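PDB 5D5P: HcgB from Methanococcus maripaludis, which probably acts as a guanylyltransferase in the biosynthesis of the FeGP cofactor of [Fe]-hydrogenase. Local coordinates for residues Lys85-Val90 / Leu114-Lys119. Numbering follows the deposited sequence.
Sequences KGLIAV and LIMDKK
Met116 reaches from the strand to the helix with its terminal methyl, CE, which lies 3.8 Å from Leu87 CD2 and 3.9 Å from the backbone carbon C of Gly86. A bend at the last torsion (chi3 59°) turns that methyl toward Leu87, while SD rests 4.0 Å from Gly86 CA, the bare glycine backbone letting the thioether lie close. Leu87 and Val90 both cross the methionine chain at about a right angle. One helical turn beyond Gly86, Val90 divides its branches: CG2 sits 3.8 Å from Asp117 O and 4.2 Å from Met116 CE, and CG1, anti to the backbone N (chi1 168°), packs 3.5 Å from Lys118 O. Replacing Val90 with an alanine would probably open a gap beside the Met116 methyl and take away the methyl packing against the carbonyls of Asp117 and Lys118. The contact lays helix 81-92 on one face of the mixed sheet, the axis of 85-90 running 27° from that of 114-117, with Ile98 of the adjoining strand also touching Val90. Asp117 shapes the chain through an Asx turn: Lys119 N donates to Asp117 OD1 (3.0 Å), approaching from above the carboxylate plane, while OD2 forms a salt bridge with Arg121.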
ATOM      1  N   LYS A  85      -4.400  -6.608  -9.935  1.00 19.64           N
ATOM      2  CA  LYS A  85      -4.809  -5.994 -11.215  1.00 22.32           C
ATOM      3  C   LYS A  85      -3.554  -5.609 -11.993  1.00 21.96           C
ATOM      4  O   LYS A  85      -3.473  -5.790 -13.205  1.00 21.22           O
ATOM      5  CB  LYS A  85      -5.661  -4.756 -10.986  1.00 23.95           C
ATOM      6  CG  LYS A  85      -7.028  -5.038 -10.422  1.00 24.49           C
ATOM      7  CD  LYS A  85      -7.866  -3.768 -10.510  1.00 30.58           C
ATOM      8  CE  LYS A  85      -9.021  -3.826  -9.524  1.00 40.25           C
ATOM      9  NZ  LYS A  85      -9.879  -2.602  -9.575  1.00 47.98           N
ATOM     10  N   GLY A  86      -2.585  -5.061 -11.267  1.00 21.09           N
ATOM     11  CA  GLY A  86      -1.321  -4.681 -11.876  1.00 23.11           C
ATOM     12  C   GLY A  86      -0.607  -5.875 -12.473  1.00 20.57           C
ATOM     13  O   GLY A  86      -0.042  -5.786 -13.571  1.00 20.78           O
ATOM     14  N   LEU A  87      -0.638  -7.005 -11.770  1.00 18.00           N
ATOM     15  CA  LEU A  87       0.066  -8.183 -12.261  1.00 21.05           C
ATOM     16  C   LEU A  87      -0.598  -8.771 -13.484  1.00 20.44           C
ATOM     17  O   LEU A  87       0.072  -9.370 -14.328  1.00 21.01           O
ATOM     18  CB  LEU A  87       0.168  -9.243 -11.158  1.00 20.84           C
ATOM     19  CG  LEU A  87       1.107  -8.750 -10.051  1.00 20.92           C
ATOM     20  CD1 LEU A  87       1.065  -9.736  -8.900  1.00 21.45           C
ATOM     21  CD2 LEU A  87       2.540  -8.629 -10.613  1.00 21.15           C
ATOM     22  N   ILE A  88      -1.910  -8.592 -13.624  1.00 19.93           N
ATOM     23  CA  ILE A  88      -2.542  -9.021 -14.878  1.00 19.00           C
ATOM     24  C   ILE A  88      -1.933  -8.269 -16.045  1.00 19.45           C
ATOM     25  O   ILE A  88      -1.638  -8.859 -17.089  1.00 23.18           O
ATOM     26  CB  ILE A  88      -4.069  -8.784 -14.866  1.00 19.79           C
ATOM     27  CG1 ILE A  88      -4.702  -9.723 -13.865  1.00 22.37           C
ATOM     28  CG2 ILE A  88      -4.662  -9.012 -16.255  1.00 24.81           C
ATOM     29  CD1 ILE A  88      -6.191  -9.451 -13.611  1.00 22.32           C
ATOM     30  N   ALA A  89      -1.722  -6.960 -15.871  1.00 20.83           N
ATOM     31  CA  ALA A  89      -1.123  -6.180 -16.950  1.00 23.95           C
ATOM     32  C   ALA A  89       0.335  -6.588 -17.171  1.00 23.24           C
ATOM     33  O   ALA A  89       0.779  -6.780 -18.302  1.00 25.59           O
ATOM     34  CB  ALA A  89      -1.237  -4.656 -16.657  1.00 20.30           C
ATOM     35  N   VAL A  90       1.079  -6.737 -16.086  1.00 21.86           N
ATOM     36  CA  VAL A  90       2.454  -7.227 -16.184  1.00 21.85           C
ATOM     37  C   VAL A  90       2.588  -8.560 -16.937  1.00 23.27           C
ATOM     38  O   VAL A  90       3.461  -8.706 -17.823  1.00 24.29           O
ATOM     39  CB  VAL A  90       3.078  -7.380 -14.787  1.00 23.27           C
ATOM     40  CG1 VAL A  90       4.398  -8.178 -14.851  1.00 25.84           C
ATOM     41  CG2 VAL A  90       3.270  -6.011 -14.157  1.00 22.85           C
ATOM     42  N   LEU A 114      -0.781   1.958  -7.387  1.00 19.01           N
ATOM     43  CA  LEU A 114       0.619   1.552  -7.499  1.00 18.42           C
ATOM     44  C   LEU A 114       1.150   1.906  -8.871  1.00 17.09           C
ATOM     45  O   LEU A 114       0.426   1.864  -9.876  1.00 18.95           O
ATOM     46  CB  LEU A 114       0.785   0.040  -7.291  1.00 16.96           C
ATOM     47  CG  LEU A 114       0.367  -0.522  -5.920  1.00 17.94           C
ATOM     48  CD1 LEU A 114       0.401  -2.069  -5.980  1.00 20.19           C
ATOM     49  CD2 LEU A 114       1.291  -0.019  -4.831  1.00 18.81           C
ATOM     50  N   ILE A 115       2.410   2.300  -8.907  1.00 17.15           N
ATOM     51  CA  ILE A 115       3.164   2.333 -10.154  1.00 18.48           C
ATOM     52  C   ILE A 115       4.175   1.199 -10.086  1.00 17.70           C
ATOM     53  O   ILE A 115       4.975   1.127  -9.140  1.00 19.39           O
ATOM     54  CB  ILE A 115       3.860   3.679 -10.366  1.00 19.27           C
ATOM     55  CG1 ILE A 115       2.837   4.812 -10.260  1.00 18.69           C
ATOM     56  CG2 ILE A 115       4.601   3.680 -11.705  1.00 24.01           C
ATOM     57  CD1 ILE A 115       3.452   6.211 -10.533  1.00 20.03           C
ATOM     58  N   MET A 116       4.046   0.278 -11.039  1.00 17.39           N
ATOM     59  CA  MET A 116       4.845  -0.933 -11.112  1.00 19.45           C
ATOM     60  C   MET A 116       5.687  -0.971 -12.389  1.00 21.17           C
ATOM     61  O   MET A 116       5.322  -0.376 -13.412  1.00 21.90           O
ATOM     62  CB  MET A 116       3.926  -2.144 -11.031  1.00 20.56           C
ATOM     63  CG  MET A 116       3.215  -2.226  -9.666  1.00 17.73           C
ATOM     64  SD  MET A 116       1.766  -3.318  -9.738  1.00 27.95           S
ATOM     65  CE  MET A 116       2.443  -4.881 -10.235  1.00 28.25           C
ATOM     66  N   ASP A 117       6.812  -1.686 -12.357  1.00 21.13           N
ATOM     67  CA  ASP A 117       7.618  -1.752 -13.570  1.00 26.02           C
ATOM     68  C   ASP A 117       7.305  -3.049 -14.333  1.00 23.42           C
ATOM     69  O   ASP A 117       6.358  -3.767 -14.008  1.00 21.57           O
ATOM     70  CB  ASP A 117       9.125  -1.634 -13.256  1.00 28.84           C
ATOM     71  CG  ASP A 117       9.749  -2.942 -12.767  1.00 34.25           C
ATOM     72  OD1 ASP A 117       9.030  -3.879 -12.391  1.00 24.40           O
ATOM     73  OD2 ASP A 117      10.988  -3.070 -12.859  1.00 45.21           O
ATOM     74  N   LYS A 118       8.105  -3.328 -15.353  1.00 23.20           N
ATOM     75  CA  LYS A 118       7.789  -4.413 -16.281  1.00 23.55           C
ATOM     76  C   LYS A 118       7.818  -5.790 -15.655  1.00 24.11           C
ATOM     77  O   LYS A 118       7.275  -6.729 -16.235  1.00 25.41           O
ATOM     78  CB  LYS A 118       8.752  -4.367 -17.472  1.00 28.62           C
ATOM     79  CG  LYS A 118      10.197  -4.471 -17.051  1.00 37.61           C
ATOM     80  CD  LYS A 118      11.142  -4.412 -18.250  1.00 43.89           C
ATOM     81  CE  LYS A 118      12.588  -4.303 -17.784  1.00 47.23           C
ATOM     82  NZ  LYS A 118      12.941  -5.416 -16.862  1.00 46.85           N
ATOM     83  N   LYS A 119       8.456  -5.909 -14.490  1.00 21.85           N
ATOM     84  CA  LYS A 119       8.502  -7.182 -13.734  1.00 19.80           C
ATOM     85  C   LYS A 119       7.507  -7.256 -12.597  1.00 21.80           C
ATOM     86  O   LYS A 119       7.464  -8.239 -11.876  1.00 24.02           O
ATOM     87  CB  LYS A 119       9.896  -7.404 -13.117  1.00 23.63           C
ATOM     88  CG  LYS A 119      11.006  -7.608 -14.123  1.00 30.32           C
ATOM     89  CD  LYS A 119      12.320  -7.943 -13.440  1.00 34.66           C
ATOM     90  CE  LYS A 119      13.347  -8.420 -14.446  1.00 39.22           C
ATOM     91  NZ  LYS A 119      14.682  -8.515 -13.843  1.00 46.11           N
TER